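Local coordinates for protein hexokinase (Schistosoma mansoni, PDB 1BDG) that phosphorylates glucose and other hexoses to hexose 6-phosphates with ATP, the first step of glycolysis, at residues 224-229 with 246-251. Residues are numbered along the deposited sequence; the frame is centred on the assembly and turned at random.
Sequences VAYIED and INTEWG. With GLC (alpha-D-glucopyranose), chain B.
Tyr226 and Ile246 form a hydrogen-bonded antiparallel pair between neighbouring strands 222-229 and 243-247 in the large-subdomain sheet of this actin-like ATPase fold, just where the second strand runs out into the glucose site. Ile246 N meets Tyr226 O at 2.9 Å, and Tyr226 N returns a longer bond to Ile246 O. The adjoining pair, Ala225 with Asn247, is non-hydrogen-bonded; here Ala225 CA makes a C-H...O contact to Ile246 O. Past the last bridge, Thr248 reaches back to the strand mainly through its side chain. Its OG1 donates to Val224 O at 2.6 Å, tilted 32° from the carbonyl plane, and its backbone N adds a weak bond to the same oxygen. The threonine hydroxyl lies between its own N and C (chi1 68°), which leaves CG2 to meet the edge of the Tyr226 ring, near its plane, at CD1 and CE1, 3.7 Å from each. Apolar contacts complete the interface: Ile246 lies alongside the tyrosine, and Val224 sits over one face of the Trp250 indole, its CB 3.9 Å from the centroid of the six-membered ring in a CH-pi contact. The indole NE1 bonds to Thr222. At the far end, Tyr226 OH donates to Glu228 OE1, which also forms a salt bridge with Arg388; these two partners probably favour a charged carboxylate. Asn223 ties the turn to its strand, ND2 bonding to Asn247 OD1 and OD1 to Glu249 N. Glu249 leaves the backbone away from strand 222-229, and its carboxylate grips the sugar through both oxygens: OE1 accepts from glucose O3 at 2.8 Å, and OE2 from glucose O2 at 2.7 Å.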
loop_
_atom_site.group_PDB
_atom_site.type_symbol
_atom_site.label_atom_id
_atom_site.label_comp_id
_atom_site.label_asym_id
_atom_site.label_seq_id
_atom_site.Cartn_x
_atom_site.Cartn_y
_atom_site.Cartn_z
ATOM N N VAL A 224 5.774 -3.640 -2.199
ATOM C CA VAL A 224 6.953 -3.177 -2.905
ATOM C C VAL A 224 7.116 -4.026 -4.163
ATOM O O VAL A 224 6.606 -5.156 -4.244
ATOM C CB VAL A 224 8.230 -3.348 -2.063
ATOM C CG1 VAL A 224 8.778 -4.750 -2.188
ATOM C CG2 VAL A 224 9.266 -2.360 -2.487
ATOM N N ALA A 225 7.829 -3.477 -5.140
ATOM C CA ALA A 225 8.096 -4.152 -6.389
ATOM C C ALA A 225 9.532 -3.783 -6.659
ATOM O O ALA A 225 9.956 -2.687 -6.299
ATOM C CB ALA A 225 7.205 -3.611 -7.463
ATOM N N TYR A 226 10.297 -4.686 -7.258
ATOM C CA TYR A 226 11.700 -4.408 -7.537
ATOM C C TYR A 226 12.181 -5.114 -8.815
ATOM O O TYR A 226 11.526 -6.037 -9.296
ATOM C CB TYR A 226 12.552 -4.804 -6.312
ATOM C CG TYR A 226 12.694 -6.289 -6.110
ATOM C CD1 TYR A 226 11.689 -7.028 -5.507
ATOM C CD2 TYR A 226 13.815 -6.971 -6.589
ATOM C CE1 TYR A 226 11.793 -8.426 -5.397
ATOM C CE2 TYR A 226 13.932 -8.350 -6.484
ATOM C CZ TYR A 226 12.922 -9.075 -5.894
ATOM O OH TYR A 226 13.022 -10.447 -5.818
ATOM N N ILE A 227 13.293 -4.667 -9.396
ATOM C CA ILE A 227 13.797 -5.333 -10.600
ATOM C C ILE A 227 14.594 -6.567 -10.182
ATOM O O ILE A 227 15.462 -6.475 -9.318
ATOM C CB ILE A 227 14.672 -4.421 -11.491
ATOM C CG1 ILE A 227 13.971 -3.085 -11.760
ATOM C CG2 ILE A 227 14.853 -5.088 -12.854
ATOM C CD1 ILE A 227 14.817 -2.074 -12.524
ATOM N N GLU A 228 14.294 -7.707 -10.800
ATOM C CA GLU A 228 14.951 -8.974 -10.479
ATOM C C GLU A 228 15.555 -9.684 -11.685
ATOM O O GLU A 228 15.274 -9.365 -12.828
ATOM C CB GLU A 228 13.939 -9.909 -9.788
ATOM C CG GLU A 228 14.351 -11.384 -9.624
ATOM C CD GLU A 228 15.359 -11.610 -8.527
ATOM O OE1 GLU A 228 14.968 -11.460 -7.359
ATOM O OE2 GLU A 228 16.532 -11.942 -8.820
ATOM N N ASP A 229 16.420 -10.638 -11.384
ATOM C CA ASP A 229 17.124 -11.487 -12.333
ATOM C C ASP A 229 16.083 -12.514 -12.831
ATOM O O ASP A 229 15.645 -13.390 -12.090
ATOM C CB ASP A 229 18.233 -12.173 -11.525
ATOM C CG ASP A 229 19.264 -12.871 -12.368
ATOM O OD1 ASP A 229 18.925 -13.823 -13.092
ATOM O OD2 ASP A 229 20.447 -12.508 -12.238
ATOM N N ILE A 246 9.326 -7.656 -10.275
ATOM C CA ILE A 246 8.580 -8.587 -9.440
ATOM C C ILE A 246 7.632 -7.852 -8.506
ATOM O O ILE A 246 8.016 -6.862 -7.895
ATOM C CB ILE A 246 9.530 -9.454 -8.575
ATOM C CG1 ILE A 246 10.237 -10.504 -9.438
ATOM C CG2 ILE A 246 8.753 -10.165 -7.474
ATOM C CD1 ILE A 246 9.378 -11.682 -9.796
ATOM N N ASN A 247 6.393 -8.320 -8.424
ATOM C CA ASN A 247 5.407 -7.742 -7.520
ATOM C C ASN A 247 5.430 -8.682 -6.308
ATOM O O ASN A 247 4.843 -9.774 -6.317
ATOM C CB ASN A 247 4.028 -7.717 -8.172
ATOM C CG ASN A 247 2.938 -7.246 -7.229
ATOM O OD1 ASN A 247 3.199 -6.701 -6.163
ATOM N ND2 ASN A 247 1.703 -7.450 -7.630
ATOM N N THR A 248 6.159 -8.261 -5.280
ATOM C CA THR A 248 6.341 -9.045 -4.070
ATOM C C THR A 248 5.035 -9.400 -3.412
ATOM O O THR A 248 4.796 -10.560 -3.106
ATOM C CB THR A 248 7.233 -8.300 -3.071
ATOM O OG1 THR A 248 6.544 -7.139 -2.595
ATOM C CG2 THR A 248 8.523 -7.874 -3.750
ATOM N N GLU A 249 4.197 -8.393 -3.202
ATOM C CA GLU A 249 2.898 -8.575 -2.569
ATOM C C GLU A 249 3.183 -9.084 -1.143
ATOM O O GLU A 249 2.649 -10.103 -0.692
ATOM C CB GLU A 249 2.059 -9.546 -3.401
ATOM C CG GLU A 249 0.550 -9.427 -3.220
ATOM C CD GLU A 249 -0.024 -8.055 -3.564
ATOM O OE1 GLU A 249 0.003 -7.649 -4.744
ATOM O OE2 GLU A 249 -0.543 -7.397 -2.643
ATOM N N TRP A 250 4.035 -8.317 -0.452
ATOM C CA TRP A 250 4.491 -8.595 0.906
ATOM C C TRP A 250 3.479 -8.335 2.008
ATOM O O TRP A 250 3.740 -8.614 3.184
ATOM C CB TRP A 250 5.796 -7.831 1.201
ATOM C CG TRP A 250 5.688 -6.318 1.431
ATOM C CD1 TRP A 250 4.553 -5.592 1.665
ATOM C CD2 TRP A 250 6.774 -5.382 1.498
ATOM N NE1 TRP A 250 4.864 -4.276 1.875
ATOM C CE2 TRP A 250 6.218 -4.115 1.780
ATOM C CE3 TRP A 250 8.161 -5.496 1.355
ATOM C CZ2 TRP A 250 7.006 -2.960 1.926
ATOM C CZ3 TRP A 250 8.945 -4.349 1.502
ATOM C CH2 TRP A 250 8.364 -3.099 1.785
ATOM N N GLY A 251 2.352 -7.730 1.656
ATOM C CA GLY A 251 1.336 -7.490 2.660
ATOM C C GLY A 251 0.956 -8.836 3.251
ATOM O O GLY A 251 0.578 -8.941 4.419
HETATM C C1 GLC B . -2.514 -3.997 -1.072
HETATM C C2 GLC B . -2.642 -4.765 -2.387
HETATM C C3 GLC B . -1.368 -4.622 -3.188
HETATM C C4 GLC B . -1.058 -3.150 -3.395
HETATM C C5 GLC B . -0.955 -2.466 -2.049
HETATM C C6 GLC B . -0.710 -0.975 -2.179
HETATM O O1 GLC B . -1.422 -4.504 -0.380
HETATM O O2 GLC B . -2.878 -6.149 -2.137
HETATM O O3 GLC B . -1.508 -5.257 -4.451
HETATM O O4 GLC B . 0.148 -3.009 -4.107
HETATM O O5 GLC B . -2.188 -2.628 -1.345
HETATM O O6 GLC B . -1.919 -0.266 -2.346
#